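Local coordinates for glycoside Hydrolase (Bacteroides uniformis, PDB 5T99), which hydrolyses glycosidic bonds as a family 2 glycoside hydrolase, probably removing galactose units during agarose breakdown by a gut bacterium, at residues V327-K338 / E355-L365. Numbering follows the deposited sequence. Where two conformers were deposited one is given.
Sequences VRADERKLQIMK and EFLDLCDRMGL
Leu334, Leu359 and Met363 interlock as knobs into holes where helix 327-338 packs on the helix of 355-365, the segment axes 9.6 Å apart and crossing at -42°. Leu334 enters among Phe356, Leu359, Cys360 and Met363: its CD1 reaches Leu359 CB at 3.7 Å, while CD2 lies obliquely by Phe356 CE1 and touches Leu365 CD1. In return, Leu359 fits among Val327, Asp330, Glu331 and Leu334, its CD1 set 3.4 Å from Asp330 CB. The Met363 chain leaves with CG anti to the carbonyl carbon and bends at its last torsion, which turns CE back against helix 327-338, 3.4 Å from Leu334 CB and across Gln335, near its CG.

Polar groups flank this apolar seam. The Asp330 carboxylate meets the Phe356 ring at its edge, the two planes 86° apart, with OD2 3.7 Å from CD1; its OD1 is held by Asn318. Glu331 OE1 takes Arg328 NH1, which also bonds Gln335 OE1; a salt bridge from Glu331 OE2 to the guanidinium edge of Arg362, NH1 at 3.3 Å, is doubtful, resting on one of two modelled conformers. At the far end Lys338, bent at chi3 and chi4, brings NZ nearly along the C=O axis of Met363 O (161° at the oxygen, 3.1 Å), just before the Schellman turn at Gly364. A methionine in place of Lys338 would probably leave that carbonyl without its ammonium donor and weaken the hold on the turn.

The pair are consecutive outer helices of the TIM barrel, linked through strand 344-346, which lies parallel between strands 305-313 and 366-370: Leu334, Phe356 and Leu365 all rest on its Ile345, while Cys360 and Leu357 pack against 366-370 and Leu357 also touches helix 388-403.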
ATOM      1  N   VAL A 327       1.614   8.559  -6.269  1.00 20.01           N
ATOM      2  CA  VAL A 327       0.619   7.699  -6.919  1.00 19.52           C
ATOM      3  C   VAL A 327       1.287   6.625  -7.782  1.00 19.24           C
ATOM      4  O   VAL A 327       0.932   5.451  -7.691  1.00 19.80           O
ATOM      5  CB  VAL A 327      -0.393   8.543  -7.754  1.00 18.91           C
ATOM      6  CG1 VAL A 327      -1.341   7.649  -8.559  1.00 18.52           C
ATOM      7  CG2 VAL A 327      -1.178   9.478  -6.842  1.00 18.60           C
ATOM      8  N   ARG A 328       2.249   7.027  -8.612  1.00 19.34           N
ATOM      9  CA  ARG A 328       2.942   6.069  -9.488  1.00 18.91           C
ATOM     10  C   ARG A 328       3.704   4.996  -8.716  1.00 18.32           C
ATOM     11  O   ARG A 328       3.648   3.818  -9.086  1.00 18.41           O
ATOM     12  CB  ARG A 328       3.865   6.770 -10.489  1.00 19.12           C
ATOM     13  CG  ARG A 328       4.668   5.829 -11.397  1.00 19.79           C
ATOM     14  CD  ARG A 328       3.823   4.793 -12.155  1.00 20.38           C
ATOM     15  NE  ARG A 328       4.650   3.709 -12.689  1.00 21.15           N
ATOM     16  CZ  ARG A 328       4.210   2.524 -13.124  1.00 21.80           C
ATOM     17  NH1 ARG A 328       2.917   2.198 -13.094  1.00 21.89           N
ATOM     18  NH2 ARG A 328       5.088   1.633 -13.578  1.00 22.21           N
ATOM     19  N   ALA A 329       4.392   5.385  -7.644  1.00 17.79           N
ATOM     20  CA  ALA A 329       5.082   4.406  -6.789  1.00 17.91           C
ATOM     21  C   ALA A 329       4.125   3.323  -6.292  1.00 17.50           C
ATOM     22  O   ALA A 329       4.435   2.136  -6.383  1.00 16.75           O
ATOM     23  CB  ALA A 329       5.748   5.098  -5.602  1.00 18.29           C
ATOM     24  N   ASP A 330       2.966   3.748  -5.779  1.00 17.43           N
ATOM     25  CA  ASP A 330       1.925   2.810  -5.305  1.00 17.62           C
ATOM     26  C   ASP A 330       1.353   1.974  -6.451  1.00 17.25           C
ATOM     27  O   ASP A 330       1.217   0.761  -6.314  1.00 17.18           O
ATOM     28  CB  ASP A 330       0.778   3.536  -4.570  1.00 17.62           C
ATOM     29  CG  ASP A 330       1.112   3.899  -3.119  1.00 17.55           C
ATOM     30  OD1 ASP A 330       2.121   3.453  -2.568  1.00 17.84           O
ATOM     31  OD2 ASP A 330       0.325   4.631  -2.503  1.00 18.34           O
ATOM     32  N   GLU A 331       1.042   2.613  -7.574  1.00 17.15           N
ATOM     33  CA  GLU A 331       0.511   1.903  -8.735  1.00 17.28           C
ATOM     34  C   GLU A 331       1.448   0.775  -9.178  1.00 17.18           C
ATOM     35  O   GLU A 331       1.021  -0.357  -9.368  1.00 16.57           O
ATOM     36  CB  GLU A 331       0.262   2.868  -9.895  1.00 17.28           C
ATOM     37  CG  GLU A 331      -0.515   2.243 -11.046  1.00 17.38           C
ATOM     38  CD  GLU A 331      -0.631   3.154 -12.259  1.00 17.89           C
ATOM     39  OE1 GLU A 331       0.356   3.832 -12.628  1.00 16.89           O
ATOM     40  OE2 GLU A 331      -1.723   3.168 -12.858  1.00 18.93           O
ATOM     41  N   ARG A 332       2.725   1.103  -9.327  1.00 17.79           N
ATOM     42  CA  ARG A 332       3.756   0.126  -9.685  1.00 18.11           C
ATOM     43  C   ARG A 332       3.794  -1.043  -8.703  1.00 18.19           C
ATOM     44  O   ARG A 332       3.769  -2.216  -9.113  1.00 18.92           O
ATOM     45  CB  ARG A 332       5.121   0.805  -9.741  1.00 18.44           C
ATOM     46  CG  ARG A 332       6.294  -0.123  -9.988  1.00 19.06           C
ATOM     47  CD  ARG A 332       7.554   0.688 -10.183  1.00 19.08           C
ATOM     48  NE  ARG A 332       8.744  -0.143 -10.283  1.00 19.27           N
ATOM     49  CZ  ARG A 332       9.535  -0.507  -9.271  1.00 19.81           C
ATOM     50  NH1 ARG A 332       9.283  -0.150  -8.006  1.00 19.65           N
ATOM     51  NH2 ARG A 332      10.610  -1.242  -9.536  1.00 19.98           N
ATOM     52  N   LYS A 333       3.847  -0.718  -7.416  1.00 18.01           N
ATOM     53  CA  LYS A 333       3.816  -1.736  -6.356  1.00 18.05           C
ATOM     54  C   LYS A 333       2.603  -2.661  -6.495  1.00 17.23           C
ATOM     55  O   LYS A 333       2.747  -3.863  -6.485  1.00 17.66           O
ATOM     56  CB  LYS A 333       3.837  -1.068  -4.980  1.00 18.34           C
ATOM     57  CG  LYS A 333       3.942  -2.038  -3.820  1.00 18.75           C
ATOM     58  CD  LYS A 333       4.459  -1.366  -2.558  1.00 19.23           C
ATOM     59  CE  LYS A 333       3.514  -0.300  -2.033  1.00 19.88           C
ATOM     60  NZ  LYS A 333       4.090   0.368  -0.831  1.00 20.63           N
ATOM     61  N   LEU A 334       1.422  -2.094  -6.680  1.00 16.85           N
ATOM     62  CA  LEU A 334       0.205  -2.896  -6.843  1.00 16.90           C
ATOM     63  C   LEU A 334       0.190  -3.701  -8.146  1.00 17.07           C
ATOM     64  O   LEU A 334      -0.247  -4.862  -8.148  1.00 17.02           O
ATOM     65  CB  LEU A 334      -1.046  -2.011  -6.717  1.00 16.73           C
ATOM     66  CG  LEU A 334      -1.227  -1.394  -5.318  1.00 16.50           C
ATOM     67  CD1 LEU A 334      -2.378  -0.415  -5.311  1.00 16.75           C
ATOM     68  CD2 LEU A 334      -1.464  -2.467  -4.266  1.00 16.75           C
ATOM     69  N   GLN A 335       0.690  -3.105  -9.233  1.00 17.17           N
ATOM     70  CA  GLN A 335       0.806  -3.804 -10.522  1.00 17.55           C
ATOM     71  C   GLN A 335       1.710  -5.040 -10.437  1.00 17.04           C
ATOM     72  O   GLN A 335       1.377  -6.112 -10.966  1.00 15.73           O
ATOM     73  CB  GLN A 335       1.358  -2.872 -11.590  1.00 18.34           C
ATOM     74  CG  GLN A 335       0.355  -1.859 -12.104  1.00 19.23           C
ATOM     75  CD  GLN A 335       0.983  -0.849 -13.048  1.00 19.75           C
ATOM     76  OE1 GLN A 335       2.197  -0.611 -13.019  1.00 19.95           O
ATOM     77  NE2 GLN A 335       0.154  -0.242 -13.893  1.00 19.65           N
ATOM     78  N   ILE A 336       2.850  -4.873  -9.770  1.00 17.00           N
ATOM     79  CA  ILE A 336       3.792  -5.981  -9.567  1.00 17.27           C
ATOM     80  C   ILE A 336       3.131  -7.071  -8.722  1.00 17.25           C
ATOM     81  O   ILE A 336       3.199  -8.251  -9.067  1.00 16.71           O
ATOM     82  CB  ILE A 336       5.149  -5.479  -9.007  1.00 17.25           C
ATOM     83  CG1 ILE A 336       5.910  -4.741 -10.124  1.00 17.21           C
ATOM     84  CG2 ILE A 336       6.001  -6.619  -8.467  1.00 17.09           C
ATOM     85  CD1 ILE A 336       7.053  -3.875  -9.639  1.00 17.60           C
ATOM     86  N   MET A 337       2.440  -6.675  -7.660  1.00 17.64           N
ATOM     87  CA  MET A 337       1.652  -7.642  -6.884  1.00 17.89           C
ATOM     88  C   MET A 337       0.585  -8.362  -7.744  1.00 18.28           C
ATOM     89  O   MET A 337       0.459  -9.592  -7.656  1.00 18.25           O
ATOM     90  CB  MET A 337       1.052  -6.986  -5.636  1.00 17.40           C
ATOM     91  CG  MET A 337       2.088  -6.561  -4.603  1.00 17.38           C
ATOM     92  SD  MET A 337       2.925  -7.953  -3.799  1.00 17.35           S
ATOM     93  CE  MET A 337       4.403  -8.115  -4.802  1.00 17.77           C
ATOM     94  N   LYS A 338      -0.127  -7.643  -8.613  1.00 18.80           N
ATOM     95  CA  LYS A 338      -1.109  -8.309  -9.505  1.00 20.12           C
ATOM     96  C   LYS A 338      -0.460  -9.320 -10.476  1.00 21.31           C
ATOM     97  O   LYS A 338      -1.077 -10.338 -10.801  1.00 20.92           O
ATOM     98  CB  LYS A 338      -1.991  -7.302 -10.258  1.00 20.28           C
ATOM     99  CG  LYS A 338      -3.134  -6.772  -9.405  1.00 21.01           C
ATOM    100  CD  LYS A 338      -3.761  -5.491  -9.948  1.00 21.86           C
ATOM    101  CE  LYS A 338      -4.539  -5.691 -11.251  1.00 21.92           C
ATOM    102  NZ  LYS A 338      -5.618  -6.691 -11.120  1.00 21.39           N
ATOM    103  N   GLU A 355      -5.010   7.790  -1.624  1.00 14.04           N
ATOM    104  CA  GLU A 355      -4.537   7.508  -2.986  1.00 13.83           C
ATOM    105  C   GLU A 355      -4.295   6.018  -3.177  1.00 13.56           C
ATOM    106  O   GLU A 355      -4.665   5.440  -4.214  1.00 13.26           O
ATOM    107  CB  GLU A 355      -3.261   8.306  -3.317  1.00 14.03           C
ATOM    108  CG  GLU A 355      -3.486   9.807  -3.564  1.00 13.96           C
ATOM    109  CD  GLU A 355      -3.735  10.611  -2.295  1.00 14.22           C
ATOM    110  OE1 GLU A 355      -3.352  10.142  -1.188  1.00 13.29           O
ATOM    111  OE2 GLU A 355      -4.331  11.713  -2.406  1.00 14.61           O
ATOM    112  N   PHE A 356      -3.704   5.390  -2.165  1.00 13.35           N
ATOM    113  CA  PHE A 356      -3.463   3.954  -2.215  1.00 13.37           C
ATOM    114  C   PHE A 356      -4.776   3.193  -2.425  1.00 13.24           C
ATOM    115  O   PHE A 356      -4.844   2.289  -3.247  1.00 12.52           O
ATOM    116  CB  PHE A 356      -2.749   3.487  -0.941  1.00 13.70           C
ATOM    117  CG  PHE A 356      -2.484   2.007  -0.904  1.00 13.70           C
ATOM    118  CD1 PHE A 356      -1.358   1.486  -1.509  1.00 13.87           C
ATOM    119  CD2 PHE A 356      -3.372   1.141  -0.275  1.00 13.99           C
ATOM    120  CE1 PHE A 356      -1.111   0.120  -1.506  1.00 14.27           C
ATOM    121  CE2 PHE A 356      -3.131  -0.230  -0.250  1.00 14.23           C
ATOM    122  CZ  PHE A 356      -2.000  -0.739  -0.883  1.00 14.51           C
ATOM    123  N   LEU A 357      -5.816   3.584  -1.680  1.00 13.59           N
ATOM    124  CA  LEU A 357      -7.143   2.949  -1.780  1.00 13.69           C
ATOM    125  C   LEU A 357      -7.849   3.265  -3.090  1.00 13.74           C
ATOM    126  O   LEU A 357      -8.555   2.403  -3.621  1.00 13.46           O
ATOM    127  CB  LEU A 357      -8.036   3.316  -0.587  1.00 13.66           C
ATOM    128  CG  LEU A 357      -7.511   2.782   0.752  1.00 13.85           C
ATOM    129  CD1 LEU A 357      -8.326   3.326   1.901  1.00 14.11           C
ATOM    130  CD2 LEU A 357      -7.498   1.260   0.802  1.00 13.93           C
ATOM    131  N   ASP A 358      -7.649   4.476  -3.622  1.00 14.03           N
ATOM    132  CA  ASP A 358      -8.156   4.798  -4.958  1.00 14.18           C
ATOM    133  C   ASP A 358      -7.572   3.847  -5.992  1.00 14.40           C
ATOM    134  O   ASP A 358      -8.284   3.407  -6.885  1.00 14.54           O
ATOM    135  CB  ASP A 358      -7.877   6.253  -5.356  1.00 14.22           C
ATOM    136  CG  ASP A 358      -8.713   7.248  -4.575  1.00 14.38           C
ATOM    137  OD1 ASP A 358      -9.820   6.886  -4.108  1.00 14.66           O
ATOM    138  OD2 ASP A 358      -8.261   8.403  -4.425  1.00 14.01           O
ATOM    139  N   LEU A 359      -6.296   3.491  -5.852  1.00 14.93           N
ATOM    140  CA  LEU A 359      -5.662   2.548  -6.774  1.00 15.11           C
ATOM    141  C   LEU A 359      -6.256   1.160  -6.646  1.00 15.82           C
ATOM    142  O   LEU A 359      -6.566   0.521  -7.655  1.00 17.25           O
ATOM    143  CB  LEU A 359      -4.137   2.520  -6.587  1.00 15.30           C
ATOM    144  CG  LEU A 359      -3.418   3.798  -7.062  1.00 15.31           C
ATOM    145  CD1 LEU A 359      -1.987   3.854  -6.542  1.00 15.31           C
ATOM    146  CD2 LEU A 359      -3.422   3.873  -8.579  1.00 15.02           C
ATOM    147  N   CYS A 360      -6.435   0.699  -5.413  1.00 16.06           N
ATOM    148  CA  CYS A 360      -7.057  -0.611  -5.157  1.00 16.05           C
ATOM    149  C   CYS A 360      -8.442  -0.685  -5.782  1.00 16.23           C
ATOM    150  O   CYS A 360      -8.764  -1.676  -6.434  1.00 17.06           O
ATOM    151  CB  CYS A 360      -7.143  -0.911  -3.647  1.00 15.68           C
ATOM    152  SG  CYS A 360      -5.540  -1.177  -2.836  1.00 15.00           S
ATOM    153  N   ASP A 361      -9.240   0.368  -5.595  1.00 16.48           N
ATOM    154  CA  ASP A 361     -10.543   0.510  -6.269  1.00 16.80           C
ATOM    155  C   ASP A 361     -10.396   0.337  -7.795  1.00 16.98           C
ATOM    156  O   ASP A 361     -11.051  -0.525  -8.397  1.00 15.68           O
ATOM    157  CB  ASP A 361     -11.179   1.887  -5.998  1.00 17.01           C
ATOM    158  CG  ASP A 361     -11.601   2.100  -4.545  1.00 16.97           C
ATOM    159  OD1 ASP A 361     -11.732   1.135  -3.780  1.00 16.68           O
ATOM    160  OD2 ASP A 361     -11.829   3.275  -4.173  1.00 16.57           O
ATOM    161  N   ARG A 362      -9.531   1.163  -8.391  0.50 17.37           N
ATOM    162  CA  ARG A 362      -9.274   1.153  -9.839  0.50 17.82           C
ATOM    163  C   ARG A 362      -8.690  -0.153 -10.380  0.50 17.66           C
ATOM    164  O   ARG A 362      -8.939  -0.499 -11.527  0.50 17.60           O
ATOM    165  CB  ARG A 362      -8.348   2.308 -10.230  0.50 18.31           C
ATOM    166  CG  ARG A 362      -9.066   3.450 -10.922  0.50 18.98           C
ATOM    167  CD  ARG A 362      -8.233   4.725 -10.998  0.50 19.58           C
ATOM    168  NE  ARG A 362      -6.793   4.499 -11.133  0.50 20.08           N
ATOM    169  CZ  ARG A 362      -6.168   4.215 -12.272  0.50 20.58           C
ATOM    170  NH1 ARG A 362      -4.855   4.036 -12.270  0.50 20.46           N
ATOM    171  NH2 ARG A 362      -6.853   4.093 -13.406  0.50 20.89           N
ATOM    172  N   MET A 363      -7.924  -0.864  -9.556  1.00 17.53           N
ATOM    173  CA  MET A 363      -7.226  -2.100  -9.977  1.00 17.56           C
ATOM    174  C   MET A 363      -7.903  -3.408  -9.523  1.00 17.25           C
ATOM    175  O   MET A 363      -7.370  -4.500  -9.754  1.00 16.14           O
ATOM    176  CB  MET A 363      -5.766  -2.045  -9.501  1.00 18.32           C
ATOM    177  CG  MET A 363      -4.946  -0.949 -10.184  1.00 18.81           C
ATOM    178  SD  MET A 363      -3.368  -0.594  -9.383  1.00 20.18           S
ATOM    179  CE  MET A 363      -2.493  -2.101  -9.770  1.00 20.12           C
ATOM    180  N   GLY A 364      -9.060  -3.299  -8.864  1.00 17.04           N
ATOM    181  CA  GLY A 364      -9.876  -4.455  -8.532  1.00 16.63           C
ATOM    182  C   GLY A 364      -9.383  -5.324  -7.397  1.00 16.28           C
ATOM    183  O   GLY A 364      -9.698  -6.511  -7.352  1.00 17.08           O
ATOM    184  N   LEU A 365      -8.641  -4.742  -6.468  1.00 15.71           N
ATOM    185  CA  LEU A 365      -8.123  -5.480  -5.322  1.00 15.80           C
ATOM    186  C   LEU A 365      -9.027  -5.290  -4.110  1.00 15.74           C
ATOM    187  O   LEU A 365      -9.489  -4.183  -3.856  1.00 16.15           O
ATOM    188  CB  LEU A 365      -6.725  -4.976  -4.970  1.00 15.94           C
ATOM    189  CG  LEU A 365      -5.633  -5.187  -6.019  1.00 15.99           C
ATOM    190  CD1 LEU A 365      -4.393  -4.398  -5.615  1.00 16.34           C
ATOM    191  CD2 LEU A 365      -5.292  -6.663  -6.191  1.00 15.82           C
TER